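Local coordinates for proline dehydrogenase (Bradyrhizobium japonicum USDA 110, PDB 3HAZ), which probably oxidises L-proline to L-glutamate in two steps, joining an FAD-dependent proline dehydrogenase and an NAD-dependent aldehyde dehydrogenase in one chain, at residues 276-282 with 308-314; 533-537 with 590-594; 652-658 with 728-734. One frame throughout, in Å; residues are numbered along the deposited sequence.

Contact 1. Residues 276-282 with 308-314. With FAD (flavin-adenine dinucleotide), chain C.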
loop_
_atom_site.group_PDB
_atom_site.type_symbol
_atom_site.label_atom_id
_atom_site.label_comp_id
_atom_site.label_asym_id
_atom_site.label_seq_id
_atom_site.Cartn_x
_atom_site.Cartn_y
_atom_site.Cartn_z
ATOM N N ASN A 276 24.642 -58.036 -9.127
ATOM C CA ASN A 276 24.841 -56.600 -9.083
ATOM C C ASN A 276 24.897 -56.190 -7.604
ATOM O O ASN A 276 24.009 -56.537 -6.822
ATOM C CB ASN A 276 23.682 -55.903 -9.804
ATOM C CG ASN A 276 23.823 -54.374 -9.830
ATOM O OD1 ASN A 276 22.825 -53.656 -9.903
ATOM N ND2 ASN A 276 25.056 -53.879 -9.769
ATOM N N PHE A 277 25.946 -55.470 -7.221
ATOM C CA PHE A 277 26.158 -55.070 -5.834
ATOM C C PHE A 277 26.323 -53.546 -5.767
ATOM O O PHE A 277 27.334 -53.010 -6.218
ATOM C CB PHE A 277 27.404 -55.787 -5.293
ATOM C CG PHE A 277 27.667 -55.553 -3.833
ATOM C CD1 PHE A 277 27.060 -56.348 -2.866
ATOM C CD2 PHE A 277 28.537 -54.556 -3.428
ATOM C CE1 PHE A 277 27.303 -56.138 -1.519
ATOM C CE2 PHE A 277 28.793 -54.338 -2.076
ATOM C CZ PHE A 277 28.176 -55.129 -1.121
ATOM N N THR A 278 25.333 -52.850 -5.209
ATOM C CA THR A 278 25.313 -51.388 -5.262
ATOM C C THR A 278 25.417 -50.749 -3.882
ATOM O O THR A 278 24.611 -51.037 -2.996
ATOM C CB THR A 278 24.028 -50.856 -5.954
ATOM O OG1 THR A 278 23.793 -51.582 -7.164
ATOM C CG2 THR A 278 24.165 -49.367 -6.281
ATOM N N VAL A 279 26.420 -49.892 -3.707
ATOM C CA VAL A 279 26.542 -49.072 -2.501
ATOM C C VAL A 279 25.698 -47.798 -2.629
ATOM O O VAL A 279 25.962 -46.939 -3.478
ATOM C CB VAL A 279 28.016 -48.696 -2.209
ATOM C CG1 VAL A 279 28.126 -47.903 -0.898
ATOM C CG2 VAL A 279 28.894 -49.956 -2.159
ATOM N N ASP A 280 24.672 -47.684 -1.791
ATOM C CA ASP A 280 23.769 -46.534 -1.850
ATOM C C ASP A 280 24.518 -45.246 -1.529
ATOM O O ASP A 280 25.571 -45.265 -0.879
ATOM C CB ASP A 280 22.610 -46.705 -0.863
ATOM C CG ASP A 280 21.582 -47.737 -1.322
ATOM O OD1 ASP A 280 21.613 -48.156 -2.504
ATOM O OD2 ASP A 280 20.731 -48.124 -0.491
ATOM N N ALA A 281 23.968 -44.126 -1.988
ATOM C CA ALA A 281 24.510 -42.817 -1.653
ATOM C C ALA A 281 23.660 -42.207 -0.547
ATOM O O ALA A 281 22.429 -42.264 -0.598
ATOM C CB ALA A 281 24.525 -41.923 -2.874
ATOM N N GLU A 282 24.316 -41.633 0.455
ATOM C CA GLU A 282 23.609 -41.086 1.610
ATOM C C GLU A 282 23.823 -39.573 1.720
ATOM O O GLU A 282 23.832 -38.878 0.704
ATOM C CB GLU A 282 24.020 -41.851 2.879
ATOM C CG GLU A 282 23.781 -43.365 2.713
ATOM C CD GLU A 282 24.073 -44.188 3.955
ATOM O OE1 GLU A 282 23.258 -44.157 4.904
ATOM O OE2 GLU A 282 25.103 -44.893 3.967
ATOM N N GLY A 308 29.703 -56.676 -11.522
ATOM C CA GLY A 308 28.504 -56.278 -10.797
ATOM C C GLY A 308 28.659 -55.204 -9.730
ATOM O O GLY A 308 27.662 -54.676 -9.228
ATOM N N PHE A 309 29.898 -54.879 -9.371
ATOM C CA PHE A 309 30.139 -53.883 -8.330
ATOM C C PHE A 309 29.774 -52.493 -8.815
ATOM O O PHE A 309 29.961 -52.166 -9.986
ATOM C CB PHE A 309 31.594 -53.899 -7.861
ATOM C CG PHE A 309 31.861 -52.991 -6.689
ATOM C CD1 PHE A 309 31.730 -53.455 -5.388
ATOM C CD2 PHE A 309 32.241 -51.672 -6.888
ATOM C CE1 PHE A 309 31.970 -52.623 -4.309
ATOM C CE2 PHE A 309 32.478 -50.833 -5.809
ATOM C CZ PHE A 309 32.346 -51.311 -4.520
ATOM N N GLY A 310 29.260 -51.674 -7.903
ATOM C CA GLY A 310 28.851 -50.330 -8.255
ATOM C C GLY A 310 28.365 -49.485 -7.094
ATOM O O GLY A 310 28.414 -49.899 -5.926
ATOM N N LEU A 311 27.889 -48.290 -7.427
ATOM C CA LEU A 311 27.460 -47.324 -6.428
ATOM C C LEU A 311 26.426 -46.385 -7.025
ATOM O O LEU A 311 26.305 -46.268 -8.252
ATOM C CB LEU A 311 28.645 -46.498 -5.942
ATOM C CG LEU A 311 28.985 -45.280 -6.810
ATOM C CD1 LEU A 311 29.930 -44.338 -6.068
ATOM C CD2 LEU A 311 29.584 -45.702 -8.144
ATOM N N ALA A 312 25.691 -45.714 -6.146
ATOM C CA ALA A 312 24.739 -44.691 -6.566
ATOM C C ALA A 312 25.413 -43.323 -6.511
ATOM O O ALA A 312 26.276 -43.082 -5.660
ATOM C CB ALA A 312 23.505 -44.711 -5.674
ATOM N N ILE A 313 25.016 -42.444 -7.427
ATOM C CA ILE A 313 25.486 -41.066 -7.473
ATOM C C ILE A 313 24.276 -40.136 -7.567
ATOM O O ILE A 313 23.410 -40.316 -8.430
ATOM C CB ILE A 313 26.408 -40.823 -8.678
ATOM C CG1 ILE A 313 27.611 -41.775 -8.635
ATOM C CG2 ILE A 313 26.888 -39.374 -8.710
ATOM C CD1 ILE A 313 28.403 -41.802 -9.935
ATOM N N GLN A 314 24.219 -39.151 -6.675
ATOM C CA GLN A 314 23.067 -38.257 -6.577
ATOM C C GLN A 314 23.256 -36.987 -7.414
ATOM O O GLN A 314 24.100 -36.138 -7.110
ATOM C CB GLN A 314 22.821 -37.873 -5.117
ATOM C CG GLN A 314 22.582 -39.049 -4.172
ATOM C CD GLN A 314 23.185 -38.806 -2.793
ATOM O OE1 GLN A 314 24.310 -38.317 -2.679
ATOM N NE2 GLN A 314 22.440 -39.147 -1.744
HETATM P PA FAD C . 11.064 -36.399 -9.395
HETATM O O1A FAD C . 9.580 -35.970 -8.865
HETATM O O2A FAD C . 11.277 -36.068 -10.803
HETATM O O5B FAD C . 12.178 -35.607 -8.514
HETATM C C5B FAD C . 12.088 -35.684 -7.120
HETATM C C4B FAD C . 13.375 -35.138 -6.488
HETATM O O4B FAD C . 14.035 -33.889 -7.074
HETATM C C3B FAD C . 13.852 -35.364 -5.185
HETATM O O3B FAD C . 13.814 -36.682 -4.665
HETATM C C2B FAD C . 15.100 -34.522 -5.101
HETATM O O2B FAD C . 16.339 -35.195 -5.222
HETATM C C1B FAD C . 14.883 -33.402 -6.055
HETATM N N9A FAD C . 14.287 -32.179 -5.548
HETATM C C8A FAD C . 13.014 -31.993 -5.020
HETATM N N7A FAD C . 12.879 -30.664 -4.721
HETATM C C5A FAD C . 14.089 -30.022 -5.075
HETATM C C6A FAD C . 14.542 -28.590 -4.983
HETATM N N6A FAD C . 13.659 -27.565 -4.440
HETATM N N1A FAD C . 15.741 -28.246 -5.400
HETATM C C2A FAD C . 16.611 -29.213 -5.940
HETATM N N3A FAD C . 16.177 -30.589 -6.025
HETATM C C4A FAD C . 14.925 -30.945 -5.592
HETATM N N1 FAD C . 18.624 -41.428 -3.525
HETATM C C2 FAD C . 19.755 -41.254 -2.764
HETATM O O2 FAD C . 20.013 -40.023 -2.201
HETATM N N3 FAD C . 20.632 -42.365 -2.523
HETATM C C4 FAD C . 20.349 -43.593 -3.050
HETATM O O4 FAD C . 21.239 -44.660 -2.871
HETATM C C4X FAD C . 19.169 -43.777 -3.851
HETATM N N5 FAD C . 18.850 -45.113 -4.443
HETATM C C5X FAD C . 17.680 -45.276 -5.224
HETATM C C6 FAD C . 17.364 -46.593 -5.797
HETATM C C7 FAD C . 16.198 -46.751 -6.581
HETATM C C7M FAD C . 15.870 -48.122 -7.149
HETATM C C8 FAD C . 15.301 -45.598 -6.830
HETATM C C8M FAD C . 14.023 -45.742 -7.674
HETATM C C9 FAD C . 15.607 -44.341 -6.280
HETATM C C9A FAD C . 16.815 -44.169 -5.454
HETATM N N10 FAD C . 17.140 -42.863 -4.877
HETATM C C10 FAD C . 18.335 -42.706 -4.080
HETATM C "C1'" FAD C . 16.371 -41.625 -5.225
HETATM C "C2'" FAD C . 15.201 -41.256 -4.277
HETATM O "O2'" FAD C . 14.863 -42.372 -3.459
HETATM C "C3'" FAD C . 14.018 -40.746 -5.116
HETATM O "O3'" FAD C . 13.337 -41.843 -5.714
HETATM C "C4'" FAD C . 14.455 -39.744 -6.244
HETATM O "O4'" FAD C . 15.323 -38.724 -5.887
HETATM C "C5'" FAD C . 13.240 -39.212 -7.050
HETATM O "O5'" FAD C . 13.591 -38.780 -8.356
HETATM P P FAD C . 12.443 -38.924 -9.545
HETATM O O1P FAD C . 13.108 -38.489 -11.012
HETATM O O2P FAD C . 11.917 -40.294 -9.560
HETATM O O3P FAD C . 11.183 -37.990 -9.089
HETATM O O HOH W 1 27.159 -44.378 -3.378
#

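Contact 2. Residues 533-537 with 590-594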
loop_
_atom_site.group_PDB
_atom_site.type_symbol
_atom_site.label_atom_id
_atom_site.label_comp_id
_atom_site.label_asym_id
_atom_site.label_seq_id
_atom_site.Cartn_x
_atom_site.Cartn_y
_atom_site.Cartn_z
ATOM N N ASP A 533 44.849 -24.723 11.094
ATOM C CA ASP A 533 44.777 -23.377 11.648
ATOM C C ASP A 533 44.821 -23.409 13.170
ATOM O O ASP A 533 45.581 -22.667 13.792
ATOM C CB ASP A 533 43.515 -22.655 11.162
ATOM C CG ASP A 533 43.578 -22.292 9.682
ATOM O OD1 ASP A 533 44.669 -22.420 9.088
ATOM O OD2 ASP A 533 42.543 -21.880 9.116
ATOM N N VAL A 534 44.012 -24.280 13.767
ATOM C CA VAL A 534 43.975 -24.407 15.219
ATOM C C VAL A 534 45.320 -24.898 15.747
ATOM O O VAL A 534 45.813 -24.410 16.765
ATOM C CB VAL A 534 42.843 -25.351 15.683
ATOM C CG1 VAL A 534 42.990 -25.687 17.161
ATOM C CG2 VAL A 534 41.478 -24.717 15.402
ATOM N N LYS A 535 45.915 -25.858 15.045
ATOM C CA LYS A 535 47.206 -26.397 15.445
ATOM C C LYS A 535 48.281 -25.310 15.410
ATOM O O LYS A 535 49.183 -25.286 16.246
ATOM C CB LYS A 535 47.602 -27.572 14.549
ATOM C CG LYS A 535 48.923 -28.219 14.943
ATOM C CD LYS A 535 49.255 -29.404 14.052
ATOM C CE LYS A 535 50.579 -30.032 14.456
ATOM N NZ LYS A 535 50.619 -30.353 15.912
ATOM N N ALA A 536 48.170 -24.405 14.444
ATOM C CA ALA A 536 49.133 -23.319 14.296
ATOM C C ALA A 536 49.093 -22.349 15.477
ATOM O O ALA A 536 50.092 -21.707 15.789
ATOM C CB ALA A 536 48.897 -22.577 12.988
ATOM N N GLU A 537 47.937 -22.238 16.123
ATOM C CA GLU A 537 47.788 -21.334 17.260
ATOM C C GLU A 537 48.390 -21.941 18.520
ATOM O O GLU A 537 47.992 -23.021 18.957
ATOM C CB GLU A 537 46.320 -20.973 17.483
ATOM C CG GLU A 537 45.727 -20.121 16.377
ATOM C CD GLU A 537 46.369 -18.747 16.290
ATOM O OE1 GLU A 537 46.766 -18.200 17.341
ATOM O OE2 GLU A 537 46.471 -18.211 15.166
ATOM N N ALA A 590 40.374 -19.437 14.974
ATOM C CA ALA A 590 41.341 -20.503 15.223
ATOM C C ALA A 590 42.024 -20.314 16.574
ATOM O O ALA A 590 42.189 -21.265 17.340
ATOM C CB ALA A 590 42.374 -20.573 14.100
ATOM N N HIS A 591 42.414 -19.074 16.853
ATOM C CA HIS A 591 43.037 -18.708 18.113
ATOM C C HIS A 591 42.122 -19.018 19.293
ATOM O O HIS A 591 42.540 -19.633 20.272
ATOM C CB HIS A 591 43.388 -17.217 18.090
ATOM C CG HIS A 591 43.936 -16.698 19.380
ATOM N ND1 HIS A 591 45.213 -16.982 19.814
ATOM C CD2 HIS A 591 43.391 -15.887 20.318
ATOM C CE1 HIS A 591 45.426 -16.380 20.972
ATOM N NE2 HIS A 591 44.334 -15.711 21.301
ATOM N N PHE A 592 40.867 -18.594 19.200
ATOM C CA PHE A 592 39.918 -18.829 20.285
ATOM C C PHE A 592 39.486 -20.290 20.394
ATOM O O PHE A 592 39.268 -20.799 21.492
ATOM C CB PHE A 592 38.709 -17.897 20.161
ATOM C CG PHE A 592 39.003 -16.486 20.581
ATOM C CD1 PHE A 592 39.353 -15.528 19.645
ATOM C CD2 PHE A 592 38.949 -16.125 21.917
ATOM C CE1 PHE A 592 39.638 -14.229 20.031
ATOM C CE2 PHE A 592 39.232 -14.823 22.314
ATOM C CZ PHE A 592 39.574 -13.876 21.367
ATOM N N ILE A 593 39.360 -20.964 19.257
ATOM C CA ILE A 593 39.061 -22.391 19.274
ATOM C C ILE A 593 40.215 -23.126 19.955
ATOM O O ILE A 593 39.995 -24.044 20.748
ATOM C CB ILE A 593 38.818 -22.941 17.857
ATOM C CG1 ILE A 593 37.464 -22.454 17.331
ATOM C CG2 ILE A 593 38.876 -24.477 17.849
ATOM C CD1 ILE A 593 37.218 -22.781 15.872
ATOM N N ALA A 594 41.441 -22.699 19.667
ATOM C CA ALA A 594 42.622 -23.304 20.288
ATOM C C ALA A 594 42.574 -23.158 21.803
ATOM O O ALA A 594 42.873 -24.099 22.537
ATOM C CB ALA A 594 43.910 -22.682 19.738
HETATM O O HOH W 2 43.322 -16.799 14.645
#

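Contact 3. Residues 652-658 with 728-734. With NAD (nicotinamide-adenine-dinucleotide), chain D.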
loop_
_atom_site.group_PDB
_atom_site.type_symbol
_atom_site.label_atom_id
_atom_site.label_comp_id
_atom_site.label_asym_id
_atom_site.label_seq_id
_atom_site.Cartn_x
_atom_site.Cartn_y
_atom_site.Cartn_z
ATOM N N VAL A 652 27.226 0.118 37.572
ATOM C CA VAL A 652 28.249 -0.907 37.414
ATOM C C VAL A 652 27.665 -2.300 37.590
ATOM O O VAL A 652 27.160 -2.640 38.659
ATOM C CB VAL A 652 29.385 -0.770 38.450
ATOM C CG1 VAL A 652 30.323 -1.962 38.341
ATOM C CG2 VAL A 652 30.146 0.532 38.261
ATOM N N PHE A 653 27.745 -3.113 36.546
ATOM C CA PHE A 653 27.349 -4.507 36.678
ATOM C C PHE A 653 28.545 -5.380 36.999
ATOM O O PHE A 653 29.636 -5.200 36.448
ATOM C CB PHE A 653 26.655 -5.012 35.412
ATOM C CG PHE A 653 25.163 -5.122 35.544
ATOM C CD1 PHE A 653 24.571 -6.340 35.860
ATOM C CD2 PHE A 653 24.351 -4.018 35.355
ATOM C CE1 PHE A 653 23.194 -6.446 35.983
ATOM C CE2 PHE A 653 22.970 -4.119 35.470
ATOM C CZ PHE A 653 22.393 -5.337 35.783
ATOM N N VAL A 654 28.325 -6.307 37.920
ATOM C CA VAL A 654 29.267 -7.383 38.190
ATOM C C VAL A 654 28.832 -8.600 37.382
ATOM O O VAL A 654 27.699 -9.055 37.508
ATOM C CB VAL A 654 29.274 -7.732 39.689
ATOM C CG1 VAL A 654 30.151 -8.949 39.968
ATOM C CG2 VAL A 654 29.727 -6.529 40.501
ATOM N N ALA A 655 29.722 -9.103 36.530
ATOM C CA ALA A 655 29.440 -10.290 35.732
ATOM C C ALA A 655 30.281 -11.461 36.217
ATOM O O ALA A 655 31.509 -11.376 36.270
ATOM C CB ALA A 655 29.703 -10.024 34.260
ATOM N N ILE A 656 29.614 -12.552 36.577
ATOM C CA ILE A 656 30.296 -13.738 37.079
ATOM C C ILE A 656 29.922 -14.935 36.206
ATOM O O ILE A 656 28.745 -15.232 36.032
ATOM C CB ILE A 656 29.916 -14.016 38.544
ATOM C CG1 ILE A 656 30.398 -12.877 39.447
ATOM C CG2 ILE A 656 30.484 -15.347 38.995
ATOM C CD1 ILE A 656 29.848 -12.938 40.851
ATOM N N SER A 657 30.927 -15.615 35.665
ATOM C CA SER A 657 30.701 -16.645 34.659
ATOM C C SER A 657 31.323 -17.990 35.040
ATOM O O SER A 657 32.243 -18.035 35.858
ATOM C CB SER A 657 31.264 -16.173 33.315
ATOM O OG SER A 657 32.608 -15.744 33.458
ATOM N N PRO A 658 30.824 -19.089 34.434
ATOM C CA PRO A 658 31.291 -20.451 34.712
ATOM C C PRO A 658 32.399 -20.894 33.760
ATOM O O PRO A 658 32.732 -20.184 32.810
ATOM C CB PRO A 658 30.045 -21.310 34.441
ATOM C CG PRO A 658 29.096 -20.431 33.627
ATOM C CD PRO A 658 29.752 -19.089 33.425
ATOM N N ILE A 728 27.744 -1.242 43.514
ATOM C CA ILE A 728 27.359 -1.929 42.281
ATOM C C ILE A 728 25.855 -1.828 42.016
ATOM O O ILE A 728 25.061 -1.745 42.954
ATOM C CB ILE A 728 27.828 -3.384 42.272
ATOM C CG1 ILE A 728 27.171 -4.159 43.414
ATOM C CG2 ILE A 728 29.356 -3.438 42.370
ATOM C CD1 ILE A 728 26.926 -5.615 43.100
ATOM N N ALA A 729 25.475 -1.838 40.738
ATOM C CA ALA A 729 24.093 -1.598 40.333
ATOM C C ALA A 729 23.345 -2.878 39.944
ATOM O O ALA A 729 22.158 -2.845 39.615
ATOM C CB ALA A 729 24.053 -0.610 39.178
ATOM N N GLY A 730 24.039 -4.003 39.969
ATOM C CA GLY A 730 23.411 -5.257 39.607
ATOM C C GLY A 730 24.419 -6.354 39.363
ATOM O O GLY A 730 25.622 -6.097 39.218
ATOM N N VAL A 731 23.915 -7.585 39.322
ATOM C CA VAL A 731 24.746 -8.763 39.157
ATOM C C VAL A 731 24.141 -9.722 38.125
ATOM O O VAL A 731 22.967 -10.092 38.205
ATOM C CB VAL A 731 24.939 -9.496 40.497
ATOM C CG1 VAL A 731 25.657 -10.827 40.293
ATOM C CG2 VAL A 731 25.704 -8.607 41.486
ATOM N N VAL A 732 24.947 -10.097 37.141
ATOM C CA VAL A 732 24.558 -11.126 36.186
ATOM C C VAL A 732 25.442 -12.345 36.450
ATOM O O VAL A 732 26.670 -12.272 36.346
ATOM C CB VAL A 732 24.665 -10.626 34.723
ATOM C CG1 VAL A 732 26.060 -10.098 34.439
ATOM C CG2 VAL A 732 24.270 -11.727 33.724
ATOM N N PHE A 733 24.808 -13.453 36.828
ATOM C CA PHE A 733 25.520 -14.642 37.289
ATOM C C PHE A 733 25.091 -15.915 36.568
ATOM O O PHE A 733 23.905 -16.147 36.333
ATOM C CB PHE A 733 25.292 -14.816 38.793
ATOM C CG PHE A 733 25.765 -16.129 39.334
ATOM C CD1 PHE A 733 27.083 -16.297 39.723
ATOM C CD2 PHE A 733 24.891 -17.195 39.464
ATOM C CE1 PHE A 733 27.521 -17.507 40.223
ATOM C CE2 PHE A 733 25.323 -18.405 39.965
ATOM C CZ PHE A 733 26.641 -18.561 40.349
ATOM N N THR A 734 26.064 -16.743 36.218
ATOM C CA THR A 734 25.757 -18.084 35.746
ATOM C C THR A 734 26.646 -19.072 36.473
ATOM O O THR A 734 27.873 -18.966 36.429
ATOM C CB THR A 734 25.952 -18.231 34.231
ATOM O OG1 THR A 734 25.071 -17.333 33.549
ATOM C CG2 THR A 734 25.630 -19.645 33.806
HETATM P PA NAD D . 29.849 -22.247 40.463
HETATM O O1A NAD D . 28.547 -21.886 41.393
HETATM O O2A NAD D . 30.664 -23.277 41.127
HETATM O O5B NAD D . 30.735 -20.844 40.280
HETATM C C5B NAD D . 30.651 -20.132 39.052
HETATM C C4B NAD D . 31.182 -18.697 39.199
HETATM O O4B NAD D . 30.792 -18.007 40.447
HETATM C C3B NAD D . 32.759 -18.560 39.229
HETATM O O3B NAD D . 33.394 -17.632 38.404
HETATM C C2B NAD D . 33.032 -18.580 40.730
HETATM O O2B NAD D . 34.347 -18.406 41.209
HETATM C C1B NAD D . 31.962 -17.691 41.196
HETATM N N9A NAD D . 31.704 -17.864 42.633
HETATM C C8A NAD D . 31.924 -18.973 43.385
HETATM N N7A NAD D . 31.518 -18.683 44.721
HETATM C C5A NAD D . 31.041 -17.353 44.753
HETATM C C6A NAD D . 30.531 -16.570 45.783
HETATM N N6A NAD D . 30.421 -17.124 47.122
HETATM N N1A NAD D . 30.135 -15.295 45.537
HETATM C C2A NAD D . 30.240 -14.772 44.259
HETATM N N3A NAD D . 30.742 -15.541 43.244
HETATM C C4A NAD D . 31.144 -16.836 43.493
HETATM O O3 NAD D . 29.366 -22.743 38.935
HETATM P PN NAD D . 30.452 -23.537 37.942
HETATM O O1N NAD D . 31.142 -24.797 38.786
HETATM O O2N NAD D . 31.485 -22.604 37.488
HETATM O O5D NAD D . 29.657 -24.152 36.610
HETATM C C5D NAD D . 28.768 -25.249 36.764
HETATM C C4D NAD D . 27.326 -24.807 37.093
HETATM O O4D NAD D . 26.817 -23.604 36.371
HETATM C C3D NAD D . 26.126 -25.846 37.007
HETATM O O3D NAD D . 25.347 -26.096 38.153
HETATM C C2D NAD D . 25.428 -25.344 35.724
HETATM O O2D NAD D . 24.239 -25.947 35.251
HETATM C C1D NAD D . 25.514 -23.883 35.900
HETATM N N1N NAD D . 25.336 -23.251 34.586
HETATM C C2N NAD D . 24.049 -22.838 34.191
HETATM C C3N NAD D . 23.861 -22.225 32.880
HETATM C C7N NAD D . 22.456 -21.763 32.453
HETATM O O7N NAD D . 22.337 -21.085 31.496
HETATM N N7N NAD D . 21.311 -22.042 33.296
HETATM C C4N NAD D . 25.020 -22.046 31.970
HETATM C C5N NAD D . 26.296 -22.454 32.366
HETATM C C6N NAD D . 26.492 -23.073 33.696
#

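Contact 1. Residues 276-282 with 308-314
Q314 NE2 spends its two N-H groups on different partners: one reaches E282 O at 2.8 Å, an oxygen that lies close to the plane of the Q314 amide, and the other meets O2 of the flavin, NE2 to O2 2.6 Å. The Q314 chain leaves beside its own backbone N (chi1 -58°) and bends at chi2, which brings the amide back across the end of segment 276-282. Its oxygen OE1 is taken by Q317, so the flip of the amide is fixed. A281 holds the same edge of the flavin through its backbone, with A281 O receiving FAD N3 at 2.6 Å and A281 N giving to FAD O4 at 2.9 Å. At the far end, G308 O accepts twice, from the side-chain ND2 of N276, with G308 O near the plane of that amide, and from F277 N, which approaches from above the carbonyl plane. Between the ends runs a parallel ladder: V279 N donates to G310 O, A312 N to V279 O, and G310 N only weakly to F277 O. A281 CB rests against Q314 CD at 3.4 Å, and T278 CG2 lies along the backbone of L311. On the face carrying F277, F309 and V279, the two phenyl rings cross obliquely, F277 CD2 to F309 CD1 3.9 Å. The segments are the two strands of a beta-alpha-beta unit in the proline dehydrogenase barrel, and the flavin lies at their C-terminal ends, where D280 forms salt bridges with K239 and R341. Helix 287-298, which connects the strands, covers V279, F309 and L311; helix 320-333 packs on L311 and I313; strands 235-238 and 338-343 continue the sheet beyond 276-279 and 309-314.

Contact 2. Residues 533-537 with 590-594
E537, just past the end of helix 524-536, reaches over the first turn of helix 589-598. Its CB sits against the methyl of A594, CB to CB 3.7 Å. The next atom, CG, lies on the helix backbone, 3.5 Å from H591 CA. A bend at chi2 (-65°) then turns the carboxylate across the H591 side chain, where CD passes CB of the histidine at 3.8 Å. At the tip, OE1 accepts a hydrogen bond from H591 ND1 at 3.2 Å; the acceptor is near the ring plane, but the ring comes from above the carboxylate plane, the two planes standing 88° apart. The other oxygen, OE2, has a weak link to a water that takes the backbone N-H of H591. Beside these polar atoms the helices meet through small apolar groups: V534 CG2 touches I593 CG2 at 3.6 Å, V534 CG1 reaches A594, and A590 CB lies beside D533 CB. I593 also packs on L604, A607 and L608 of helix 604-629. With ND1 as the donor, H591 is likely to be protonated at that nitrogen, and the nearby carboxylate would tend to stabilise a positive charge on the ring.

Contact 3. Residues 652-658 with 728-734
The ring of F653 lies flat over the backbone of G730, G730 CA 4.0 Å from the ring centroid and 16° off its normal, a CH-pi contact between neighbouring strands of the Rossmann-type NAD-binding sheet of an aldehyde dehydrogenase. A beta carbon on G730 would clash with F653 CZ. The phenylalanine reaches this place with chi1 at -104°, away from a staggered position, and V732 N lies at its edge. With an alanine in place of F653, G730 would probably lose its aromatic cover and a gap would open beside V732 CG1. The strands run parallel, their ladder climbing from A729 N to V652 O (2.8 Å) through three further bonds to T734 N and I656 O. On the face away from F653, V654 CG2 meets I728 CG2 at 3.6 Å. I656 CG2 comes to the edge of the F733 ring, 3.6 Å from CD1, and both residues border the adenosine ribose of NAD. P658 CG packs on T734 CG2, a methyl that also touches the nicotinamide ring near C4N, while T734 OG1 bonds Q669. Where strand 652-656 gives way to loop, S657 O accepts from the ribose hydroxyl O3B of NAD at 2.8 Å.

In the fold
The three contacts follow one another along the chain, each closing before the next opens. Contact 1 belongs to the parallel barrel sheet of the proline dehydrogenase part; contacts 2 and 3 both fall in the aldehyde dehydrogenase part, one between helices 524-536 and 589-598, the other between strands of the mixed NAD-binding sheet. Contacts 1 and 3 share no sheet; their centres are about 58 Å apart, on opposite sides of the chain's centre. Contact 2 comes between them in sequence, with its centre about 39 Å from that of contact 1 and about 29 Å from that of contact 3. The FAD and NAD sites thus belong to separate folds, consistent with an intermediate that has to pass from one site to the other.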